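Alpha-acetolactate decarboxylase (Bacillus subtilis subsp. subtilis str. 168, PDB 5XNE) catalyses the decarboxylation of (2S)-2-acetolactate to (R)-acetoin, a step on the route from pyruvate to butane-2,3-diol that may help control internal pH in stationary cells. Local coordinates at residues Q3-L13 / R69-F77; L13-L24 / T37-L45. All coordinates share one frame; numbering follows the deposited sequence.

Contact 1. Residues Q3-L13 / R69-F77; sequences QIYQVSTMTSL and RSPFCSFTF
Y5 faces F75, Q6 faces S74 and V7 faces C73 where strands 3-7 and 73-76 form an antiparallel pair within the strand-rich acetolactate decarboxylase fold. The backbone ladder is firm at Y5, whose N reaches F75 O at 2.8 Å and whose O accepts from F75 N; V7 N donates to C73 O, but the return bond from C73 N to V7 O is weak. Beyond the ladder, T76 OG1 donates to Q3 O.

Glutamine suits position 6 because its amide both accepts and donates. S74 OG donates a hydrogen bond to Q6 OE1 at 2.7 Å, while Q6 NE2 turns back to S8 O at 3.1 Å. A bend at chi2 (57°) folds the amide back, fixing both of its ends in this buried place.

On the other face of the pair, V7 CB packs on C73 SG at 3.7 Å, and V7 CG2 meets the edge of the F75 ring. Past the strands, with CG anti to the backbone N (chi1 180°), F72 carries its ring to the start of helix 10-14, where CE1 comes 3.5 Å from M10 N. There L13 straddles P71 and F72: its CD1 lies 3.8 Å from P71 CG, and its CD2 approaches F72 CB. A Met-aromatic contact completes the packing, with M10 SD over one ring face, 4.5 Å from the F72 centroid.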
loop_
_atom_site.group_PDB
_atom_site.type_symbol
_atom_site.label_atom_id
_atom_site.label_comp_id
_atom_site.label_asym_id
_atom_site.label_seq_id
_atom_site.Cartn_x
_atom_site.Cartn_y
_atom_site.Cartn_z
ATOM N N GLN B 3 2.375 1.997 13.141
ATOM C CA GLN B 3 1.727 1.938 11.842
ATOM C C GLN B 3 0.923 3.184 11.531
ATOM O O GLN B 3 0.434 3.877 12.432
ATOM C CB GLN B 3 0.805 0.720 11.751
ATOM C CG GLN B 3 -0.430 0.813 12.639
ATOM C CD GLN B 3 -1.405 -0.334 12.439
ATOM O OE1 GLN B 3 -1.061 -1.373 11.873
ATOM N NE2 GLN B 3 -2.632 -0.150 12.913
ATOM N N ILE B 4 0.789 3.444 10.238
ATOM C CA ILE B 4 -0.280 4.291 9.722
ATOM C C ILE B 4 -1.478 3.378 9.475
ATOM O O ILE B 4 -1.344 2.345 8.807
ATOM C CB ILE B 4 0.106 4.990 8.410
ATOM C CG1 ILE B 4 1.443 5.731 8.545
ATOM C CG2 ILE B 4 -1.023 5.912 7.951
ATOM C CD1 ILE B 4 1.414 6.881 9.544
ATOM N N TYR B 5 -2.633 3.729 10.026
ATOM C CA TYR B 5 -3.866 3.001 9.746
ATOM C C TYR B 5 -4.591 3.750 8.641
ATOM O O TYR B 5 -5.052 4.881 8.837
ATOM C CB TYR B 5 -4.760 2.878 10.986
ATOM C CG TYR B 5 -5.932 1.949 10.783
ATOM C CD1 TYR B 5 -5.751 0.576 10.835
ATOM C CD2 TYR B 5 -7.212 2.441 10.545
ATOM C CE1 TYR B 5 -6.803 -0.302 10.653
ATOM C CE2 TYR B 5 -8.286 1.563 10.363
ATOM C CZ TYR B 5 -8.065 0.197 10.417
ATOM O OH TYR B 5 -9.096 -0.705 10.238
ATOM N N GLN B 6 -4.658 3.126 7.472
ATOM C CA GLN B 6 -5.161 3.764 6.258
ATOM C C GLN B 6 -6.536 3.220 5.887
ATOM O O GLN B 6 -6.682 2.027 5.595
ATOM C CB GLN B 6 -4.170 3.552 5.112
ATOM C CG GLN B 6 -4.598 4.125 3.786
ATOM C CD GLN B 6 -4.871 5.600 3.863
ATOM O OE1 GLN B 6 -4.034 6.367 4.337
ATOM N NE2 GLN B 6 -6.046 6.018 3.396
ATOM N N VAL B 7 -7.543 4.093 5.913
ATOM C CA VAL B 7 -8.911 3.708 5.572
ATOM C C VAL B 7 -9.153 3.983 4.084
ATOM O O VAL B 7 -9.205 5.138 3.649
ATOM C CB VAL B 7 -9.931 4.468 6.448
ATOM C CG1 VAL B 7 -11.357 4.239 5.950
ATOM C CG2 VAL B 7 -9.805 4.030 7.904
ATOM N N SER B 8 -9.242 2.893 3.313
ATOM C CA SER B 8 -9.498 2.898 1.864
ATOM C C SER B 8 -8.433 3.646 1.050
ATOM O O SER B 8 -7.329 3.917 1.554
ATOM C CB SER B 8 -10.889 3.484 1.567
ATOM O OG SER B 8 -11.319 3.130 0.255
ATOM N N THR B 9 -8.745 3.949 -0.210
ATOM C CA THR B 9 -7.743 4.498 -1.121
ATOM C C THR B 9 -8.144 5.825 -1.732
ATOM O O THR B 9 -9.333 6.120 -1.930
ATOM C CB THR B 9 -7.423 3.533 -2.299
ATOM O OG1 THR B 9 -8.496 3.564 -3.258
ATOM C CG2 THR B 9 -7.205 2.116 -1.791
ATOM N N MET B 10 -7.138 6.621 -2.073
ATOM C CA MET B 10 -7.386 7.893 -2.723
ATOM C C MET B 10 -8.007 7.676 -4.097
ATOM O O MET B 10 -8.860 8.451 -4.523
ATOM C CB MET B 10 -6.087 8.706 -2.848
ATOM C CG MET B 10 -6.285 10.077 -3.444
ATOM S SD MET B 10 -7.283 11.119 -2.358
ATOM C CE MET B 10 -7.497 12.567 -3.386
ATOM N N THR B 11 -7.610 6.609 -4.777
ATOM C CA THR B 11 -8.186 6.384 -6.099
ATOM C C THR B 11 -9.677 6.031 -6.034
ATOM O O THR B 11 -10.412 6.315 -6.988
ATOM C CB THR B 11 -7.443 5.307 -6.860
ATOM O OG1 THR B 11 -7.442 4.094 -6.101
ATOM C CG2 THR B 11 -5.998 5.766 -7.152
ATOM N N SER B 12 -10.142 5.441 -4.931
ATOM C CA SER B 12 -11.587 5.218 -4.778
ATOM C C SER B 12 -12.314 6.544 -4.598
ATOM O O SER B 12 -13.408 6.756 -5.160
ATOM C CB SER B 12 -11.878 4.259 -3.610
ATOM O OG SER B 12 -13.278 3.968 -3.498
ATOM N N LEU B 13 -11.711 7.454 -3.833
ATOM C CA LEU B 13 -12.259 8.789 -3.698
ATOM C C LEU B 13 -12.312 9.503 -5.061
ATOM O O LEU B 13 -13.319 10.134 -5.399
ATOM C CB LEU B 13 -11.437 9.597 -2.684
ATOM C CG LEU B 13 -12.158 10.636 -1.834
ATOM C CD1 LEU B 13 -13.237 10.024 -0.934
ATOM C CD2 LEU B 13 -11.140 11.438 -1.027
ATOM N N ARG B 69 -19.237 8.759 9.654
ATOM C CA ARG B 69 -18.623 7.763 8.767
ATOM C C ARG B 69 -17.637 8.408 7.809
ATOM O O ARG B 69 -17.752 9.591 7.494
ATOM C CB ARG B 69 -19.689 7.005 7.965
ATOM C CG ARG B 69 -20.652 6.172 8.811
ATOM C CD ARG B 69 -21.839 5.593 8.001
ATOM N NE ARG B 69 -21.484 4.749 6.852
ATOM C CZ ARG B 69 -22.376 4.051 6.139
ATOM N NH1 ARG B 69 -23.664 4.095 6.470
ATOM N NH2 ARG B 69 -21.995 3.298 5.105
ATOM N N SER B 70 -16.665 7.626 7.338
ATOM C CA SER B 70 -15.684 8.132 6.386
ATOM C C SER B 70 -15.352 7.153 5.271
ATOM O O SER B 70 -15.207 5.962 5.528
ATOM C CB SER B 70 -14.380 8.496 7.092
ATOM O OG SER B 70 -13.418 8.865 6.121
ATOM N N PRO B 71 -15.176 7.666 4.038
ATOM C CA PRO B 71 -14.694 6.872 2.903
ATOM C C PRO B 71 -13.175 6.871 2.774
ATOM O O PRO B 71 -12.651 6.109 1.961
ATOM C CB PRO B 71 -15.303 7.589 1.694
ATOM C CG PRO B 71 -15.271 9.052 2.116
ATOM C CD PRO B 71 -15.559 9.037 3.624
ATOM N N PHE B 72 -12.491 7.731 3.528
ATOM C CA PHE B 72 -11.053 7.933 3.353
ATOM C C PHE B 72 -10.488 8.742 4.506
ATOM O O PHE B 72 -10.918 9.865 4.749
ATOM C CB PHE B 72 -10.761 8.663 2.034
ATOM C CG PHE B 72 -9.302 8.913 1.797
ATOM C CD1 PHE B 72 -8.490 7.898 1.314
ATOM C CD2 PHE B 72 -8.735 10.143 2.070
ATOM C CE1 PHE B 72 -7.128 8.110 1.101
ATOM C CE2 PHE B 72 -7.370 10.363 1.858
ATOM C CZ PHE B 72 -6.569 9.337 1.371
ATOM N N CYS B 73 -9.513 8.163 5.201
ATOM C CA CYS B 73 -8.838 8.862 6.286
ATOM C C CYS B 73 -7.601 8.057 6.681
ATOM O O CYS B 73 -7.425 6.904 6.245
ATOM C CB CYS B 73 -9.789 9.088 7.487
ATOM S SG CYS B 73 -10.825 7.689 7.984
ATOM N N SER B 74 -6.734 8.685 7.483
ATOM C CA SER B 74 -5.458 8.097 7.878
ATOM C C SER B 74 -5.236 8.419 9.360
ATOM O O SER B 74 -5.424 9.570 9.754
ATOM C CB SER B 74 -4.296 8.669 7.045
ATOM O OG SER B 74 -4.544 8.646 5.645
ATOM N N PHE B 75 -4.811 7.429 10.144
ATOM C CA PHE B 75 -4.606 7.614 11.594
ATOM C C PHE B 75 -3.292 7.039 12.066
ATOM O O PHE B 75 -2.752 6.115 11.460
ATOM C CB PHE B 75 -5.724 6.951 12.393
ATOM C CG PHE B 75 -7.079 7.425 12.019
ATOM C CD1 PHE B 75 -7.554 8.644 12.481
ATOM C CD2 PHE B 75 -7.887 6.649 11.201
ATOM C CE1 PHE B 75 -8.814 9.099 12.119
ATOM C CE2 PHE B 75 -9.149 7.098 10.834
ATOM C CZ PHE B 75 -9.614 8.315 11.300
ATOM N N THR B 76 -2.793 7.566 13.181
ATOM C CA THR B 76 -1.681 6.917 13.852
ATOM C C THR B 76 -1.696 7.308 15.309
ATOM O O THR B 76 -2.381 8.268 15.695
ATOM C CB THR B 76 -0.333 7.292 13.218
ATOM O OG1 THR B 76 0.658 6.338 13.611
ATOM C CG2 THR B 76 0.101 8.680 13.654
ATOM N N PHE B 77 -0.949 6.563 16.112
ATOM C CA PHE B 77 -0.679 6.989 17.476
ATOM C C PHE B 77 0.630 7.758 17.425
ATOM O O PHE B 77 1.708 7.179 17.221
ATOM C CB PHE B 77 -0.609 5.796 18.437
ATOM C CG PHE B 77 -1.949 5.209 18.753
ATOM C CD1 PHE B 77 -2.846 5.896 19.570
ATOM C CD2 PHE B 77 -2.333 3.993 18.208
ATOM C CE1 PHE B 77 -4.097 5.363 19.854
ATOM C CE2 PHE B 77 -3.582 3.453 18.487
ATOM C CZ PHE B 77 -4.463 4.132 19.302
HETATM O O HOH W 1 0.264 3.961 15.145
HETATM O O HOH W 2 -14.046 4.118 0.453
HETATM O O HOH W 3 -11.551 6.587 -0.588
#

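Contact 2. Residues L13-L24 / T37-L45; sequences LLDGVYDGDFEL and TFNKLDGEL
The backbones come closest where Y18 and D19 pass K40 and N39, and K40 N donates to Y18 O at 2.9 Å, from well above the carbonyl plane. The N39 side chain reads the backbone of G20 with both ends of its amide: OD1 accepts from G20 N at 2.8 Å, and ND2 returns a bond to G20 O at 3.1 Å, that oxygen lying in the amide plane. A leucine in place of N39 would probably leave G20 N without its acceptor and cost G20 O one of its two donors, R69 NH2 remaining.

L41 suits its place as a branched apolar group laid on a ring: its CG sits over one face of Y18, 3.8 Å from the centroid in a CH-pi contact, while G16 CA covers the opposite face. L13 CD1 closes the ring edge in plane. Farther along, L24 CD1 reaches F38 CE2 at 3.4 Å, the two side chains crossing at about a right angle, and also touches L45 CD1. D19 OD1 accepts only weakly from K40 N; the polar ends of D19 and K40 both bond Y133.

G16 ends helix 10-14 in a Schellman motif, its positive phi (87°) easy for glycine, and thereby brings in the loop that locks onto the connection between strands 33-37 and 44-48.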
loop_
_atom_site.group_PDB
_atom_site.type_symbol
_atom_site.label_atom_id
_atom_site.label_comp_id
_atom_site.label_asym_id
_atom_site.label_seq_id
_atom_site.Cartn_x
_atom_site.Cartn_y
_atom_site.Cartn_z
ATOM N N LEU B 13 -11.711 7.454 -3.833
ATOM C CA LEU B 13 -12.259 8.789 -3.698
ATOM C C LEU B 13 -12.312 9.503 -5.061
ATOM O O LEU B 13 -13.319 10.134 -5.399
ATOM C CB LEU B 13 -11.437 9.597 -2.684
ATOM C CG LEU B 13 -12.158 10.636 -1.834
ATOM C CD1 LEU B 13 -13.237 10.024 -0.934
ATOM C CD2 LEU B 13 -11.140 11.438 -1.027
ATOM N N LEU B 14 -11.251 9.372 -5.858
ATOM C CA LEU B 14 -11.222 9.976 -7.189
ATOM C C LEU B 14 -12.411 9.520 -8.025
ATOM O O LEU B 14 -12.986 10.313 -8.771
ATOM C CB LEU B 14 -9.925 9.631 -7.919
ATOM C CG LEU B 14 -8.620 10.286 -7.477
ATOM C CD1 LEU B 14 -7.488 9.813 -8.393
ATOM C CD2 LEU B 14 -8.735 11.809 -7.480
ATOM N N ASP B 15 -12.781 8.248 -7.873
ATOM C CA ASP B 15 -13.865 7.648 -8.656
ATOM C C ASP B 15 -15.256 8.021 -8.126
ATOM O O ASP B 15 -16.272 7.550 -8.638
ATOM C CB ASP B 15 -13.714 6.124 -8.686
ATOM C CG ASP B 15 -14.639 5.459 -9.707
ATOM O OD1 ASP B 15 -14.708 5.951 -10.852
ATOM O OD2 ASP B 15 -15.307 4.465 -9.358
ATOM N N GLY B 16 -15.310 8.858 -7.093
ATOM C CA GLY B 16 -16.585 9.348 -6.602
ATOM C C GLY B 16 -17.243 8.442 -5.581
ATOM O O GLY B 16 -18.442 8.543 -5.321
ATOM N N VAL B 17 -16.461 7.554 -4.985
ATOM C CA VAL B 17 -16.971 6.719 -3.912
ATOM C C VAL B 17 -16.824 7.523 -2.631
ATOM O O VAL B 17 -15.781 7.501 -1.981
ATOM C CB VAL B 17 -16.226 5.384 -3.824
ATOM C CG1 VAL B 17 -16.702 4.566 -2.640
ATOM C CG2 VAL B 17 -16.420 4.602 -5.124
ATOM N N TYR B 18 -17.866 8.261 -2.285
ATOM C CA TYR B 18 -17.780 9.160 -1.133
ATOM C C TYR B 18 -18.410 8.595 0.127
ATOM O O TYR B 18 -18.372 9.239 1.171
ATOM C CB TYR B 18 -18.427 10.507 -1.459
ATOM C CG TYR B 18 -17.813 11.201 -2.649
ATOM C CD1 TYR B 18 -16.446 11.119 -2.902
ATOM C CD2 TYR B 18 -18.599 11.925 -3.539
ATOM C CE1 TYR B 18 -15.875 11.755 -4.007
ATOM C CE2 TYR B 18 -18.041 12.557 -4.639
ATOM C CZ TYR B 18 -16.685 12.467 -4.875
ATOM O OH TYR B 18 -16.133 13.089 -5.967
ATOM N N ASP B 19 -18.983 7.402 0.043
ATOM C CA ASP B 19 -19.626 6.788 1.202
ATOM C C ASP B 19 -18.838 5.559 1.637
ATOM O O ASP B 19 -18.800 4.569 0.911
ATOM C CB ASP B 19 -21.073 6.393 0.879
ATOM C CG ASP B 19 -22.004 7.592 0.708
ATOM O OD1 ASP B 19 -21.542 8.752 0.703
ATOM O OD2 ASP B 19 -23.215 7.352 0.571
ATOM N N GLY B 20 -18.190 5.619 2.798
ATOM C CA GLY B 20 -17.514 4.450 3.331
ATOM C C GLY B 20 -18.263 3.844 4.504
ATOM O O GLY B 20 -19.361 4.285 4.844
ATOM N N ASP B 21 -17.673 2.826 5.126
ATOM C CA ASP B 21 -18.291 2.217 6.296
ATOM C C ASP B 21 -17.452 2.364 7.565
ATOM O O ASP B 21 -17.813 1.821 8.611
ATOM C CB ASP B 21 -18.597 0.735 6.028
ATOM C CG ASP B 21 -17.353 -0.095 5.777
ATOM O OD1 ASP B 21 -16.259 0.479 5.586
ATOM O OD2 ASP B 21 -17.471 -1.344 5.748
ATOM N N PHE B 22 -16.346 3.099 7.490
ATOM C CA PHE B 22 -15.555 3.329 8.697
ATOM C C PHE B 22 -16.253 4.288 9.649
ATOM O O PHE B 22 -16.566 5.428 9.296
ATOM C CB PHE B 22 -14.165 3.869 8.370
ATOM C CG PHE B 22 -13.316 4.105 9.600
ATOM C CD1 PHE B 22 -12.633 3.058 10.195
ATOM C CD2 PHE B 22 -13.204 5.372 10.150
ATOM C CE1 PHE B 22 -11.850 3.279 11.331
ATOM C CE2 PHE B 22 -12.424 5.598 11.282
ATOM C CZ PHE B 22 -11.757 4.554 11.868
ATOM N N GLU B 23 -16.479 3.817 10.866
ATOM C CA GLU B 23 -17.190 4.594 11.873
ATOM C C GLU B 23 -16.216 5.278 12.813
ATOM O O GLU B 23 -15.368 4.606 13.419
ATOM C CB GLU B 23 -18.123 3.685 12.660
ATOM C CG GLU B 23 -19.066 4.420 13.583
ATOM C CD GLU B 23 -20.463 3.858 13.504
ATOM O OE1 GLU B 23 -20.676 2.892 12.725
ATOM O OE2 GLU B 23 -21.355 4.361 14.222
ATOM N N LEU B 24 -16.325 6.600 12.931
ATOM C CA LEU B 24 -15.338 7.371 13.690
ATOM C C LEU B 24 -15.398 7.051 15.191
ATOM O O LEU B 24 -14.497 7.418 15.945
ATOM C CB LEU B 24 -15.497 8.887 13.431
ATOM C CG LEU B 24 -15.161 9.335 11.983
ATOM C CD1 LEU B 24 -14.820 10.828 11.758
ATOM C CD2 LEU B 24 -14.034 8.537 11.437
ATOM N N THR B 37 -11.503 12.713 5.277
ATOM C CA THR B 37 -12.775 13.361 4.999
ATOM C C THR B 37 -13.892 12.499 5.576
ATOM O O THR B 37 -13.645 11.549 6.316
ATOM C CB THR B 37 -12.958 13.610 3.483
ATOM O OG1 THR B 37 -14.137 14.391 3.251
ATOM C CG2 THR B 37 -13.047 12.290 2.698
ATOM N N PHE B 38 -15.126 12.875 5.272
ATOM C CA PHE B 38 -16.309 12.225 5.820
ATOM C C PHE B 38 -17.184 11.717 4.688
ATOM O O PHE B 38 -16.982 12.099 3.538
ATOM C CB PHE B 38 -17.121 13.195 6.676
ATOM C CG PHE B 38 -16.412 13.655 7.916
ATOM C CD1 PHE B 38 -15.421 14.624 7.850
ATOM C CD2 PHE B 38 -16.767 13.141 9.148
ATOM C CE1 PHE B 38 -14.770 15.035 9.000
ATOM C CE2 PHE B 38 -16.129 13.570 10.306
ATOM C CZ PHE B 38 -15.130 14.508 10.228
ATOM N N ASN B 39 -18.169 10.894 5.022
ATOM C CA ASN B 39 -19.116 10.451 4.009
ATOM C C ASN B 39 -19.767 11.647 3.330
ATOM O O ASN B 39 -19.982 12.701 3.948
ATOM C CB ASN B 39 -20.164 9.521 4.614
ATOM C CG ASN B 39 -19.698 8.069 4.623
ATOM O OD1 ASN B 39 -18.486 7.792 4.576
ATOM N ND2 ASN B 39 -20.648 7.133 4.677
ATOM N N LYS B 40 -20.025 11.477 2.037
ATOM C CA LYS B 40 -20.573 12.518 1.165
ATOM C C LYS B 40 -19.612 13.694 0.951
ATOM O O LYS B 40 -20.014 14.707 0.385
ATOM C CB LYS B 40 -21.913 13.039 1.713
ATOM C CG LYS B 40 -22.833 11.965 2.279
ATOM C CD LYS B 40 -24.222 12.539 2.583
ATOM C CE LYS B 40 -24.956 12.844 1.281
ATOM N NZ LYS B 40 -25.129 11.639 0.414
ATOM N N LEU B 41 -18.338 13.533 1.336
ATOM C CA LEU B 41 -17.369 14.648 1.356
ATOM C C LEU B 41 -17.876 15.804 2.217
ATOM O O LEU B 41 -17.583 16.964 1.946
ATOM C CB LEU B 41 -17.055 15.180 -0.049
ATOM C CG LEU B 41 -16.348 14.278 -1.045
ATOM C CD1 LEU B 41 -15.964 15.109 -2.264
ATOM C CD2 LEU B 41 -15.121 13.622 -0.423
ATOM N N ASP B 42 -18.615 15.483 3.272
ATOM C CA ASP B 42 -19.167 16.515 4.141
ATOM C C ASP B 42 -18.101 16.972 5.134
ATOM O O ASP B 42 -18.119 16.595 6.309
ATOM C CB ASP B 42 -20.407 15.984 4.847
ATOM C CG ASP B 42 -21.123 17.039 5.667
ATOM O OD1 ASP B 42 -20.760 18.234 5.581
ATOM O OD2 ASP B 42 -22.054 16.648 6.404
ATOM N N GLY B 43 -17.163 17.770 4.634
ATOM C CA GLY B 43 -16.136 18.349 5.482
ATOM C C GLY B 43 -14.796 17.629 5.502
ATOM O O GLY B 43 -14.638 16.517 4.991
ATOM N N GLU B 44 -13.833 18.306 6.118
ATOM C CA GLU B 44 -12.467 17.839 6.296
ATOM C C GLU B 44 -12.258 17.303 7.711
ATOM O O GLU B 44 -12.665 17.945 8.688
ATOM C CB GLU B 44 -11.489 18.989 6.053
ATOM C CG GLU B 44 -11.687 19.707 4.738
ATOM C CD GLU B 44 -11.057 18.950 3.575
ATOM O OE1 GLU B 44 -10.283 18.004 3.835
ATOM O OE2 GLU B 44 -11.323 19.306 2.408
ATOM N N LEU B 45 -11.612 16.147 7.829
ATOM C CA LEU B 45 -11.241 15.608 9.136
ATOM C C LEU B 45 -9.838 16.050 9.559
ATOM O O LEU B 45 -8.893 16.003 8.764
ATOM C CB LEU B 45 -11.296 14.080 9.108
ATOM C CG LEU B 45 -10.825 13.331 10.354
ATOM C CD1 LEU B 45 -11.855 13.498 11.446
ATOM C CD2 LEU B 45 -10.649 11.854 10.051
#

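In the fold
Contacts 1 and 2 have centres about 10 Å apart and share L13 in helix 10-14, which follows strand 3-7 and leads into the loop of contact 2. Along the chain, both segments of contact 2 fall between 3-13 and 69-77, apart from the shared L13. Strands 22-23 and 69-70 pair in a small antiparallel sheet, and strand 33-37 pairs antiparallel with 73-76, which brings the contacts together. Probable hydrogen bonds from S70 OG to T37 O and from R69 NH2 to G20 O join them directly. The side chains of F72 and T37 lie about 6 and 7 Å from the zinc ion, and L45 O bonds the zinc ligand H175, placing this packing beside the metal site.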